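Side-chain contacts in TLR1789 protein (Thermosynechococcus elongatus, PDB 2X8X), which probably helps assemble beta-barrel proteins in the cyanobacterial outer membrane as an Omp85 protein, of which this chain is the N-terminal, POTRA-containing part: residues Thr38-Asp43 with Val67-Val72; Phe176-Glu181 with Leu228-Arg233; Glu117-Phe122 with Gly131-Thr136; Asn87-Gln92 with Gly187-Gln192. All coordinates share one frame; numbering follows the deposited sequence.

Three POTRA units follow one another along the chain, and the four contacts sample both their interiors and one junction. From the N terminus, interaction 1 closes a loop of 23 residues, bringing helix 37-48 onto strand 66-75 of the first unit. Residues 87-92 then open interaction 4, which is completed only at 187-192, in the third unit. Interaction 3 is nested inside that long loop and joins helix 109-125 to strand 132-139 in the middle unit; interactions 3 and 4 touch where Phe122 and Ile119 meet Val89 and Leu90. Interaction 2 crosses interaction 4, since 176-181 precedes 187-192 while 228-233 follows it, and packs helix 175-179 on the last strand of the third unit.

Interaction 1. Residues Thr38-Asp43 with Val67-Val72; sequences TQLQQD and VRITFV
Ile69 and Phe71 of strand 66-75 face Leu40 and Asp43 of helix 37-48, a helix-on-sheet contact inside the first POTRA domain, where helices pack on one side of a small mixed sheet. Along 67-72 the alternation of a strand selects the contacting residues: Ile69 and then Phe71 project toward the helix. The two segments run in roughly the same direction, with their axes 31° apart. Ile69 meets Leu40 tip to tip, its CG2 lying 4.0 Å from Leu40 CD2 and its CD1 4.0 Å from Leu40 CD1, so both leucine methyls are engaged. CG2 of Ile69, anti to the backbone N while CG1 takes chi1 -57°, lies over one face of the Phe71 ring, offset toward the rim. Phe71 carries the contact one turn further along the helix. The carbonyl O of Leu40 stands at the ring edge, 4.3 Å from Phe71 CE2, and Thr44 and Ile47 of the same helix add to the packing. Asp43 is buried, yet turns its methylene to the ring while Thr29 and the backbone N of Ser28 hold its carboxylate oxygens. Its CB comes within 3.6 Å of Phe71 CZ, and the carboxylate plane is inclined 68° to the ring.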
loop_
_atom_site.group_PDB
_atom_site.type_symbol
_atom_site.label_atom_id
_atom_site.label_comp_id
_atom_site.label_asym_id
_atom_site.label_seq_id
_atom_site.Cartn_x
_atom_site.Cartn_y
_atom_site.Cartn_z
ATOM N N THR A 38 -7.652 14.415 -29.923
ATOM C CA THR A 38 -7.684 14.797 -28.512
ATOM C C THR A 38 -8.849 14.198 -27.764
ATOM O O THR A 38 -8.641 13.618 -26.716
ATOM C CB THR A 38 -7.778 16.324 -28.391
ATOM O OG1 THR A 38 -6.677 16.886 -29.090
ATOM C CG2 THR A 38 -7.717 16.790 -26.945
ATOM N N GLN A 39 -10.068 14.326 -28.294
ATOM C CA GLN A 39 -11.252 13.810 -27.601
ATOM C C GLN A 39 -11.227 12.304 -27.494
ATOM O O GLN A 39 -11.672 11.763 -26.469
ATOM C CB GLN A 39 -12.559 14.249 -28.238
ATOM C CG GLN A 39 -12.785 15.706 -28.063
ATOM C CD GLN A 39 -13.622 16.217 -29.191
ATOM O OE1 GLN A 39 -14.836 16.099 -29.168
ATOM N NE2 GLN A 39 -12.975 16.752 -30.217
ATOM N N LEU A 40 -10.679 11.630 -28.521
ATOM C CA LEU A 40 -10.609 10.182 -28.495
ATOM C C LEU A 40 -9.631 9.774 -27.377
ATOM O O LEU A 40 -9.903 8.862 -26.582
ATOM C CB LEU A 40 -10.152 9.623 -29.859
ATOM C CG LEU A 40 -11.160 9.729 -31.011
ATOM C CD1 LEU A 40 -10.510 9.321 -32.375
ATOM C CD2 LEU A 40 -12.308 8.854 -30.682
ATOM N N GLN A 41 -8.496 10.460 -27.338
ATOM C CA GLN A 41 -7.503 10.357 -26.251
ATOM C C GLN A 41 -8.153 10.574 -24.852
ATOM O O GLN A 41 -7.979 9.746 -23.989
ATOM C CB GLN A 41 -6.279 11.307 -26.519
ATOM C CG GLN A 41 -5.144 11.229 -25.466
ATOM C CD GLN A 41 -4.655 9.773 -25.197
ATOM O OE1 GLN A 41 -4.443 8.995 -26.137
ATOM N NE2 GLN A 41 -4.491 9.411 -23.903
ATOM N N GLN A 42 -8.941 11.634 -24.658
ATOM C CA GLN A 42 -9.716 11.824 -23.422
ATOM C C GLN A 42 -10.662 10.697 -23.131
ATOM O O GLN A 42 -10.793 10.341 -21.966
ATOM C CB GLN A 42 -10.532 13.133 -23.412
ATOM C CG GLN A 42 -9.670 14.414 -23.499
ATOM C CD GLN A 42 -10.406 15.694 -24.129
ATOM O OE1 GLN A 42 -11.609 15.670 -24.483
ATOM N NE2 GLN A 42 -9.651 16.789 -24.255
ATOM N N ASP A 43 -11.350 10.141 -24.154
ATOM C CA ASP A 43 -12.183 8.907 -23.952
ATOM C C ASP A 43 -11.383 7.694 -23.428
ATOM O O ASP A 43 -11.863 6.961 -22.546
ATOM C CB ASP A 43 -12.978 8.474 -25.212
ATOM C CG ASP A 43 -14.157 9.434 -25.557
ATOM O OD1 ASP A 43 -14.716 10.172 -24.669
ATOM O OD2 ASP A 43 -14.539 9.437 -26.746
ATOM N N VAL A 67 -16.975 6.107 -40.715
ATOM C CA VAL A 67 -15.952 5.791 -39.665
ATOM C C VAL A 67 -16.465 5.013 -38.402
ATOM O O VAL A 67 -17.468 5.423 -37.761
ATOM C CB VAL A 67 -15.159 7.061 -39.229
ATOM C CG1 VAL A 67 -14.034 6.681 -38.306
ATOM C CG2 VAL A 67 -14.618 7.793 -40.483
ATOM N N ARG A 68 -15.786 3.878 -38.111
ATOM C CA ARG A 68 -15.954 3.117 -36.883
ATOM C C ARG A 68 -14.880 3.591 -35.902
ATOM O O ARG A 68 -13.696 3.689 -36.274
ATOM C CB ARG A 68 -15.780 1.610 -37.087
ATOM N N ILE A 69 -15.278 3.893 -34.670
ATOM C CA ILE A 69 -14.281 3.890 -33.568
ATOM C C ILE A 69 -14.414 2.585 -32.815
ATOM O O ILE A 69 -15.534 2.228 -32.325
ATOM C CB ILE A 69 -14.348 5.129 -32.573
ATOM C CG1 ILE A 69 -14.186 6.427 -33.365
ATOM C CG2 ILE A 69 -13.171 5.045 -31.590
ATOM C CD1 ILE A 69 -12.837 6.482 -34.083
ATOM N N THR A 70 -13.292 1.847 -32.779
ATOM C CA THR A 70 -13.209 0.678 -31.949
ATOM C C THR A 70 -12.340 1.018 -30.705
ATOM O O THR A 70 -11.146 1.386 -30.820
ATOM C CB THR A 70 -12.630 -0.579 -32.727
ATOM O OG1 THR A 70 -13.451 -0.861 -33.886
ATOM C CG2 THR A 70 -12.625 -1.807 -31.837
ATOM N N PHE A 71 -12.957 0.887 -29.534
ATOM C CA PHE A 71 -12.222 0.968 -28.293
ATOM C C PHE A 71 -11.715 -0.417 -27.889
ATOM O O PHE A 71 -12.504 -1.245 -27.487
ATOM C CB PHE A 71 -13.111 1.597 -27.232
ATOM C CG PHE A 71 -13.244 3.073 -27.405
ATOM C CD1 PHE A 71 -14.406 3.640 -27.942
ATOM C CD2 PHE A 71 -12.170 3.917 -27.046
ATOM C CE1 PHE A 71 -14.489 5.051 -28.089
ATOM C CE2 PHE A 71 -12.229 5.283 -27.186
ATOM C CZ PHE A 71 -13.426 5.869 -27.690
ATOM N N VAL A 72 -10.417 -0.667 -28.003
ATOM C CA VAL A 72 -9.926 -2.005 -27.586
ATOM C C VAL A 72 -9.442 -1.937 -26.126
ATOM O O VAL A 72 -8.551 -1.172 -25.814
ATOM C CB VAL A 72 -8.774 -2.532 -28.481
ATOM C CG1 VAL A 72 -8.523 -4.044 -28.197
ATOM C CG2 VAL A 72 -9.130 -2.338 -29.972
#

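Interaction 2. Residues Phe176-Glu181 with Leu228-Arg233; sequences FVISRE and LNIKER
Apolar contact between Ile178 and the pair Leu228 and Ile230 accounts for the whole meeting of these segments. Ile178 projects from helix 175-179 toward the strand and uses two branches. Its longer arm meets that of Ile230 tip to tip, with Ile178 CD1 3.8 Å from Ile230 CD1. Both residues set CG1 beside the backbone N and then extend it (chi2 158° in Ile178, 169° in Ile230), which brings the two terminal methyls together. The shorter branch makes a looser contact, Ile178 CG2 lying 4.3 Å from Leu228 CD1. Only 88 Å² is buried in all, since the backbones remain well separated: the CA atoms of Ile178 and Leu228 are 10.2 Å apart. Such helix-on-sheet packing is how a POTRA domain builds its hydrophobic core, here in the third unit, and Leu202 of helix 192-205 fills in beside both Ile178 and Leu228, while Phe208 touches both isoleucines. Polar interactions lie at the margins and lead to other parts of the domain. Glu232, near the end of the strand, accepts from the backbone N atoms of Arg172 and Thr173, one carboxylate oxygen for each, just ahead of the short helix. At the other segment, Glu181 O receives Arg201 NE from helix 192-205.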
loop_
_atom_site.group_PDB
_atom_site.type_symbol
_atom_site.label_atom_id
_atom_site.label_comp_id
_atom_site.label_asym_id
_atom_site.label_seq_id
_atom_site.Cartn_x
_atom_site.Cartn_y
_atom_site.Cartn_z
ATOM N N PHE A 176 20.806 -6.091 31.719
ATOM C CA PHE A 176 19.602 -6.861 32.106
ATOM C C PHE A 176 18.550 -6.002 32.812
ATOM O O PHE A 176 17.357 -6.253 32.700
ATOM C CB PHE A 176 19.939 -8.138 32.926
ATOM C CG PHE A 176 20.488 -7.849 34.307
ATOM C CD1 PHE A 176 19.625 -7.604 35.387
ATOM C CD2 PHE A 176 21.873 -7.798 34.544
ATOM C CE1 PHE A 176 20.142 -7.296 36.712
ATOM C CE2 PHE A 176 22.401 -7.516 35.850
ATOM C CZ PHE A 176 21.526 -7.255 36.929
ATOM N N VAL A 177 19.004 -4.992 33.562
ATOM C CA VAL A 177 18.121 -4.121 34.362
ATOM C C VAL A 177 17.127 -3.433 33.463
ATOM O O VAL A 177 15.939 -3.323 33.811
ATOM C CB VAL A 177 18.910 -3.102 35.215
ATOM C CG1 VAL A 177 17.978 -2.111 35.949
ATOM C CG2 VAL A 177 19.714 -3.816 36.262
ATOM N N ILE A 178 17.619 -2.999 32.302
ATOM C CA ILE A 178 16.790 -2.333 31.315
ATOM C C ILE A 178 15.989 -3.362 30.509
ATOM O O ILE A 178 14.769 -3.227 30.350
ATOM C CB ILE A 178 17.623 -1.466 30.356
ATOM C CG1 ILE A 178 18.223 -0.272 31.126
ATOM C CG2 ILE A 178 16.755 -0.947 29.243
ATOM C CD1 ILE A 178 19.435 0.300 30.411
ATOM N N SER A 179 16.690 -4.371 30.009
ATOM C CA SER A 179 16.065 -5.331 29.107
ATOM C C SER A 179 14.834 -6.023 29.788
ATOM O O SER A 179 13.804 -6.294 29.165
ATOM C CB SER A 179 17.156 -6.327 28.694
ATOM O OG SER A 179 16.568 -7.325 27.885
ATOM N N ARG A 180 14.940 -6.306 31.078
ATOM C CA ARG A 180 13.875 -7.047 31.754
ATOM C C ARG A 180 12.620 -6.235 31.991
ATOM O O ARG A 180 11.585 -6.788 32.361
ATOM C CB ARG A 180 14.370 -7.657 33.042
ATOM C CG ARG A 180 14.337 -6.739 34.248
ATOM C CD ARG A 180 15.103 -7.481 35.391
ATOM N NE ARG A 180 15.693 -6.529 36.342
ATOM C CZ ARG A 180 16.204 -6.842 37.531
ATOM N NH1 ARG A 180 16.218 -8.101 37.966
ATOM N NH2 ARG A 180 16.708 -5.876 38.297
ATOM N N GLU A 181 12.707 -4.923 31.767
ATOM C CA GLU A 181 11.515 -4.096 31.838
ATOM C C GLU A 181 10.789 -3.970 30.521
ATOM O O GLU A 181 9.671 -3.424 30.500
ATOM C CB GLU A 181 11.877 -2.693 32.337
ATOM C CG GLU A 181 12.507 -2.748 33.720
ATOM C CD GLU A 181 11.579 -3.308 34.789
ATOM O OE1 GLU A 181 10.333 -3.037 34.760
ATOM O OE2 GLU A 181 12.125 -3.979 35.690
ATOM N N LEU A 228 17.709 3.437 22.240
ATOM C CA LEU A 228 17.334 4.144 23.469
ATOM C C LEU A 228 18.506 5.062 23.841
ATOM O O LEU A 228 19.604 4.587 24.095
ATOM C CB LEU A 228 17.067 3.158 24.593
ATOM C CG LEU A 228 15.899 2.169 24.550
ATOM C CD1 LEU A 228 15.691 1.582 25.951
ATOM C CD2 LEU A 228 14.631 2.869 23.998
ATOM N N ASN A 229 18.280 6.387 23.870
ATOM C CA ASN A 229 19.289 7.345 24.209
ATOM C C ASN A 229 18.998 7.670 25.661
ATOM O O ASN A 229 17.916 8.242 25.984
ATOM C CB ASN A 229 19.123 8.592 23.346
ATOM C CG ASN A 229 19.570 8.352 21.892
ATOM O OD1 ASN A 229 20.686 7.999 21.679
ATOM N ND2 ASN A 229 18.657 8.451 20.932
ATOM N N ILE A 230 19.948 7.312 26.519
ATOM C CA ILE A 230 19.683 7.273 27.935
ATOM C C ILE A 230 20.637 8.134 28.670
ATOM O O ILE A 230 21.828 7.978 28.471
ATOM C CB ILE A 230 19.847 5.811 28.474
ATOM C CG1 ILE A 230 18.827 4.858 27.828
ATOM C CG2 ILE A 230 19.669 5.778 30.000
ATOM C CD1 ILE A 230 19.171 3.365 28.160
ATOM N N LYS A 231 20.114 9.034 29.523
ATOM C CA LYS A 231 20.917 9.827 30.449
ATOM C C LYS A 231 20.628 9.361 31.871
ATOM O O LYS A 231 19.519 9.559 32.357
ATOM C CB LYS A 231 20.655 11.336 30.267
ATOM C CG LYS A 231 20.893 11.874 28.825
ATOM C CD LYS A 231 20.698 13.390 28.617
ATOM C CE LYS A 231 20.291 13.602 27.124
ATOM N NZ LYS A 231 20.504 14.947 26.521
ATOM N N GLU A 232 21.613 8.701 32.501
ATOM C CA GLU A 232 21.532 8.157 33.863
ATOM C C GLU A 232 21.731 9.275 34.876
ATOM O O GLU A 232 22.406 10.253 34.564
ATOM C CB GLU A 232 22.601 7.089 34.100
ATOM C CG GLU A 232 22.416 5.839 33.224
ATOM C CD GLU A 232 23.407 4.726 33.559
ATOM O OE1 GLU A 232 24.469 4.642 32.903
ATOM O OE2 GLU A 232 23.116 3.939 34.486
ATOM N N ARG A 233 21.128 9.150 36.053
ATOM C CA ARG A 233 21.298 10.160 37.152
ATOM C C ARG A 233 22.689 9.961 37.671
ATOM O O ARG A 233 23.046 8.824 37.968
ATOM C CB ARG A 233 20.416 9.822 38.357
ATOM C CG ARG A 233 18.987 10.098 38.263
ATOM C CD ARG A 233 18.235 9.308 39.348
ATOM N NE ARG A 233 18.612 9.662 40.704
ATOM C CZ ARG A 233 18.581 8.847 41.760
ATOM N NH1 ARG A 233 18.178 7.590 41.677
ATOM N NH2 ARG A 233 18.949 9.320 42.928
#

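Interaction 3. Residues Glu117-Phe122 with Gly131-Thr136; sequences EKINTF and GQVVGT
Ile119 and Asn120 of helix 109-125 reach Val133 by two different means, one apolar and one polar. Ile119 points at the strand and crosses the valine side chain at about a right angle; its CG2 touches Val133 CG2 at 3.7 Å. The isoleucine is buried, and Leu147, Ile98 and Leu90 pack around it, so the pair sits at the margin of a larger apolar interior. In Val133, CG1 is anti to the backbone N (chi1 173°), which places CG2 beside that N and next to both helix residues.

Asn120 follows and supplies the polar grip. Although its CB does not point straight at the strand, the amide at the end of the side chain reaches it, and OD1 accepts from Val133 N at 2.9 Å. The bond lies in the carbonyl plane, on a lone pair, and is fairly straight, with an N-H...O angle of 158°. OD1 also comes close to the alpha carbon of Gln132, at 3.2 Å from CA. The other end of the amide is used as well: Asn120 ND2 donates to a water at 2.8 Å, and that water donates to Val133 O. Both ends of the amide are thus held, which should restrain its rotation. Beyond Asn120, Thr121 turns back from the strand and donates OG1 to Glu117 O, which also accepts Thr121 N from the opposite face of its plane.

Gln132 and Val134 pair with strand 144-150, whereas Val133 N and O turn to Asn120 and the water. A helix side-chain amide thereby occupies the edge of the outermost strand 132-139 in the middle, ShlB-type POTRA domain.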
loop_
_atom_site.group_PDB
_atom_site.type_symbol
_atom_site.label_atom_id
_atom_site.label_comp_id
_atom_site.label_asym_id
_atom_site.label_seq_id
_atom_site.Cartn_x
_atom_site.Cartn_y
_atom_site.Cartn_z
ATOM N N GLU A 117 -5.665 0.237 1.781
ATOM C CA GLU A 117 -5.897 1.202 2.876
ATOM C C GLU A 117 -6.477 0.552 4.146
ATOM O O GLU A 117 -6.158 0.976 5.254
ATOM C CB GLU A 117 -6.775 2.389 2.482
ATOM C CG GLU A 117 -6.113 3.348 1.492
ATOM C CD GLU A 117 -4.547 3.541 1.727
ATOM O OE1 GLU A 117 -4.080 3.853 2.878
ATOM O OE2 GLU A 117 -3.768 3.402 0.728
ATOM N N LYS A 118 -7.307 -0.472 3.988
ATOM C CA LYS A 118 -7.771 -1.247 5.153
ATOM C C LYS A 118 -6.632 -1.948 5.855
ATOM O O LYS A 118 -6.623 -2.102 7.094
ATOM C CB LYS A 118 -8.812 -2.278 4.695
ATOM C CG LYS A 118 -10.223 -1.575 4.624
ATOM C CD LYS A 118 -11.277 -2.605 4.188
ATOM C CE LYS A 118 -11.099 -2.877 2.643
ATOM N NZ LYS A 118 -11.999 -2.259 1.567
ATOM N N ILE A 119 -5.672 -2.435 5.088
ATOM C CA ILE A 119 -4.517 -3.098 5.763
ATOM C C ILE A 119 -3.710 -2.049 6.593
ATOM O O ILE A 119 -3.327 -2.294 7.745
ATOM C CB ILE A 119 -3.632 -3.797 4.725
ATOM C CG1 ILE A 119 -4.289 -5.062 4.189
ATOM C CG2 ILE A 119 -2.242 -4.082 5.331
ATOM C CD1 ILE A 119 -3.492 -5.576 2.889
ATOM N N ASN A 120 -3.435 -0.903 6.002
ATOM C CA ASN A 120 -2.608 0.151 6.671
ATOM C C ASN A 120 -3.353 0.670 7.867
ATOM O O ASN A 120 -2.741 1.012 8.877
ATOM C CB ASN A 120 -2.306 1.300 5.709
ATOM C CG ASN A 120 -1.406 0.864 4.537
ATOM O OD1 ASN A 120 -0.707 -0.162 4.633
ATOM N ND2 ASN A 120 -1.402 1.642 3.441
ATOM N N THR A 121 -4.698 0.690 7.786
ATOM C CA THR A 121 -5.509 1.066 8.940
ATOM C C THR A 121 -5.458 -0.014 10.015
ATOM O O THR A 121 -5.371 0.304 11.190
ATOM C CB THR A 121 -7.000 1.368 8.554
ATOM O OG1 THR A 121 -7.007 2.431 7.606
ATOM C CG2 THR A 121 -7.800 1.781 9.754
ATOM N N PHE A 122 -5.496 -1.285 9.647
ATOM C CA PHE A 122 -5.285 -2.327 10.640
ATOM C C PHE A 122 -3.956 -2.115 11.409
ATOM O O PHE A 122 -3.959 -2.092 12.649
ATOM C CB PHE A 122 -5.362 -3.717 10.046
ATOM C CG PHE A 122 -4.787 -4.797 10.948
ATOM C CD1 PHE A 122 -5.605 -5.423 11.915
ATOM C CD2 PHE A 122 -3.433 -5.168 10.843
ATOM C CE1 PHE A 122 -5.083 -6.438 12.771
ATOM C CE2 PHE A 122 -2.872 -6.161 11.687
ATOM C CZ PHE A 122 -3.699 -6.806 12.661
ATOM N N GLY A 131 3.877 -0.067 10.340
ATOM C CA GLY A 131 3.451 -1.102 9.422
ATOM C C GLY A 131 2.724 -0.574 8.195
ATOM O O GLY A 131 1.871 0.314 8.332
ATOM N N GLN A 132 2.975 -1.114 7.002
ATOM C CA GLN A 132 2.186 -0.598 5.842
ATOM C C GLN A 132 2.495 -1.544 4.705
ATOM O O GLN A 132 3.521 -2.246 4.765
ATOM C CB GLN A 132 2.662 0.798 5.410
ATOM C CG GLN A 132 4.149 0.734 4.985
ATOM C CD GLN A 132 4.721 2.113 4.516
ATOM O OE1 GLN A 132 3.989 3.060 4.310
ATOM N NE2 GLN A 132 6.037 2.205 4.383
ATOM N N VAL A 133 1.651 -1.491 3.665
ATOM C CA VAL A 133 1.876 -2.181 2.386
ATOM C C VAL A 133 2.963 -1.416 1.687
ATOM O O VAL A 133 2.991 -0.184 1.784
ATOM C CB VAL A 133 0.569 -2.182 1.561
ATOM C CG1 VAL A 133 0.754 -2.731 0.133
ATOM C CG2 VAL A 133 -0.445 -3.045 2.282
ATOM N N VAL A 134 3.885 -2.120 1.027
ATOM C CA VAL A 134 4.973 -1.508 0.293
ATOM C C VAL A 134 5.035 -2.070 -1.126
ATOM O O VAL A 134 4.601 -3.234 -1.409
ATOM C CB VAL A 134 6.389 -1.755 0.981
ATOM C CG1 VAL A 134 6.450 -1.092 2.330
ATOM C CG2 VAL A 134 6.641 -3.212 1.193
ATOM N N GLY A 135 5.521 -1.239 -2.040
ATOM C CA GLY A 135 5.724 -1.702 -3.411
ATOM C C GLY A 135 4.448 -1.581 -4.217
ATOM O O GLY A 135 3.435 -1.035 -3.744
ATOM N N THR A 136 4.504 -2.107 -5.428
ATOM C CA THR A 136 3.400 -2.104 -6.351
ATOM C C THR A 136 2.776 -3.512 -6.325
ATOM O O THR A 136 3.527 -4.502 -6.431
ATOM C CB THR A 136 3.944 -1.780 -7.766
ATOM O OG1 THR A 136 4.576 -0.480 -7.730
ATOM C CG2 THR A 136 2.797 -1.744 -8.829
HETATM O O HOH W 1 0.734 1.507 1.642
#

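Interaction 4. Residues Asn87-Gln92 with Gly187-Gln192; sequences NQVLTQ and GVVLNQ
Val89 and Val189 meet tip to tip between two loops, and this is the closer-packed part of a small surface contact. Val89 CG1 lies 3.9 Å from Val189 CG2, a single methyl pair. Each of these methyls sits beside its own backbone N (chi1 -67° for Val89), and both residues point toward the opposite loop. Val89 also touches Tyr123 and Tyr128. The looser side belongs to Gln88, an exposed residue whose side chain bends at chi2 and passes Val189 only loosely, crossing it obliquely. Just 110 Å² is buried in total.

The 87-92 loop is held from its own domain: Asn87 ND2 donates to Leu90 O at 3.1 Å, linking residues 87 and 90 within the loop, and the Glu151 carboxylate accepts the backbone N atoms of Gln88, Val89 and Leu90. Residues 187-192, in contrast, are also tied to the end of the middle domain, through Asn191 ND2 donating to Asn126 O and backbone bonding of Gln192 with Gly127. Thr91 and Asn191 each occupy the N-cap of the helix that follows. Here two loops, each leading into a helix, meet at the junction of the middle and third of three consecutive POTRA domains.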
loop_
_atom_site.group_PDB
_atom_site.type_symbol
_atom_site.label_atom_id
_atom_site.label_comp_id
_atom_site.label_asym_id
_atom_site.label_seq_id
_atom_site.Cartn_x
_atom_site.Cartn_y
_atom_site.Cartn_z
ATOM N N ASN A 87 4.487 -10.591 6.086
ATOM C CA ASN A 87 3.510 -10.387 7.143
ATOM C C ASN A 87 3.752 -11.262 8.384
ATOM O O ASN A 87 4.208 -12.390 8.242
ATOM C CB ASN A 87 2.153 -10.738 6.603
ATOM C CG ASN A 87 2.090 -12.154 6.067
ATOM O OD1 ASN A 87 2.911 -12.554 5.238
ATOM N ND2 ASN A 87 1.088 -12.914 6.496
ATOM N N GLN A 88 3.346 -10.772 9.561
ATOM C CA GLN A 88 3.455 -11.501 10.847
ATOM C C GLN A 88 2.203 -11.207 11.646
ATOM O O GLN A 88 1.396 -12.087 11.852
ATOM C CB GLN A 88 4.648 -11.061 11.711
ATOM C CG GLN A 88 6.068 -11.536 11.257
ATOM C CD GLN A 88 6.869 -10.420 10.445
ATOM O OE1 GLN A 88 6.478 -9.201 10.405
ATOM N NE2 GLN A 88 7.981 -10.844 9.802
ATOM N N VAL A 89 2.057 -9.971 12.111
ATOM C CA VAL A 89 0.857 -9.612 12.878
ATOM C C VAL A 89 -0.392 -9.457 12.029
ATOM O O VAL A 89 -1.487 -9.574 12.557
ATOM C CB VAL A 89 0.992 -8.332 13.746
ATOM C CG1 VAL A 89 1.992 -8.576 14.886
ATOM C CG2 VAL A 89 1.301 -7.168 12.924
ATOM N N LEU A 90 -0.212 -9.168 10.738
ATOM C CA LEU A 90 -1.270 -9.330 9.726
ATOM C C LEU A 90 -1.298 -10.751 9.230
ATOM O O LEU A 90 -0.319 -11.276 8.671
ATOM C CB LEU A 90 -1.058 -8.351 8.554
ATOM C CG LEU A 90 -2.036 -8.398 7.331
ATOM C CD1 LEU A 90 -3.443 -7.830 7.614
ATOM C CD2 LEU A 90 -1.378 -7.631 6.115
ATOM N N THR A 91 -2.384 -11.446 9.481
ATOM C CA THR A 91 -2.431 -12.852 9.067
ATOM C C THR A 91 -3.007 -12.935 7.662
ATOM O O THR A 91 -3.811 -12.079 7.242
ATOM C CB THR A 91 -3.286 -13.684 10.032
ATOM O OG1 THR A 91 -4.640 -13.257 9.920
ATOM C CG2 THR A 91 -2.803 -13.502 11.516
ATOM N N GLN A 92 -2.590 -13.971 6.912
ATOM C CA GLN A 92 -3.201 -14.278 5.635
ATOM C C GLN A 92 -4.738 -14.366 5.755
ATOM O O GLN A 92 -5.444 -13.921 4.858
ATOM C CB GLN A 92 -2.600 -15.559 5.013
ATOM C CG GLN A 92 -3.194 -15.863 3.623
ATOM C CD GLN A 92 -2.924 -14.739 2.589
ATOM O OE1 GLN A 92 -1.742 -14.330 2.365
ATOM N NE2 GLN A 92 -3.999 -14.291 1.901
ATOM N N GLY A 187 13.004 -9.153 17.120
ATOM C CA GLY A 187 11.958 -10.005 16.570
ATOM C C GLY A 187 10.503 -9.601 16.761
ATOM O O GLY A 187 9.641 -10.198 16.131
ATOM N N VAL A 188 10.174 -8.630 17.635
ATOM C CA VAL A 188 8.761 -8.236 17.778
ATOM C C VAL A 188 8.539 -7.171 16.699
ATOM O O VAL A 188 9.516 -6.594 16.184
ATOM C CB VAL A 188 8.425 -7.621 19.156
ATOM C CG1 VAL A 188 8.867 -8.565 20.275
ATOM C CG2 VAL A 188 9.127 -6.222 19.313
ATOM N N VAL A 189 7.277 -6.937 16.329
ATOM C CA VAL A 189 6.914 -5.840 15.457
ATOM C C VAL A 189 6.689 -4.613 16.378
ATOM O O VAL A 189 5.904 -4.654 17.309
ATOM C CB VAL A 189 5.554 -6.118 14.753
ATOM C CG1 VAL A 189 5.178 -4.986 13.873
ATOM C CG2 VAL A 189 5.582 -7.440 13.993
ATOM N N LEU A 190 7.389 -3.544 16.098
ATOM C CA LEU A 190 7.296 -2.296 16.901
ATOM C C LEU A 190 5.845 -1.815 17.117
ATOM O O LEU A 190 5.065 -1.628 16.152
ATOM C CB LEU A 190 8.171 -1.209 16.223
ATOM C CG LEU A 190 8.346 0.117 16.991
ATOM C CD1 LEU A 190 9.201 -0.206 18.204
ATOM C CD2 LEU A 190 9.085 1.124 16.133
ATOM N N ASN A 191 5.469 -1.609 18.388
ATOM C CA ASN A 191 4.132 -1.143 18.680
ATOM C C ASN A 191 4.216 0.017 19.643
ATOM O O ASN A 191 4.868 -0.084 20.650
ATOM C CB ASN A 191 3.323 -2.238 19.317
ATOM C CG ASN A 191 1.894 -1.854 19.477
ATOM O OD1 ASN A 191 1.556 -0.921 20.209
ATOM N ND2 ASN A 191 1.033 -2.554 18.764
ATOM N N GLN A 192 3.550 1.114 19.315
ATOM C CA GLN A 192 3.771 2.379 20.034
ATOM C C GLN A 192 3.221 2.318 21.452
ATOM O O GLN A 192 3.721 3.041 22.339
ATOM C CB GLN A 192 3.209 3.550 19.200
ATOM C CG GLN A 192 3.246 4.878 19.867
ATOM C CD GLN A 192 1.839 5.339 20.168
ATOM O OE1 GLN A 192 0.963 5.316 19.265
ATOM N NE2 GLN A 192 1.592 5.752 21.429
#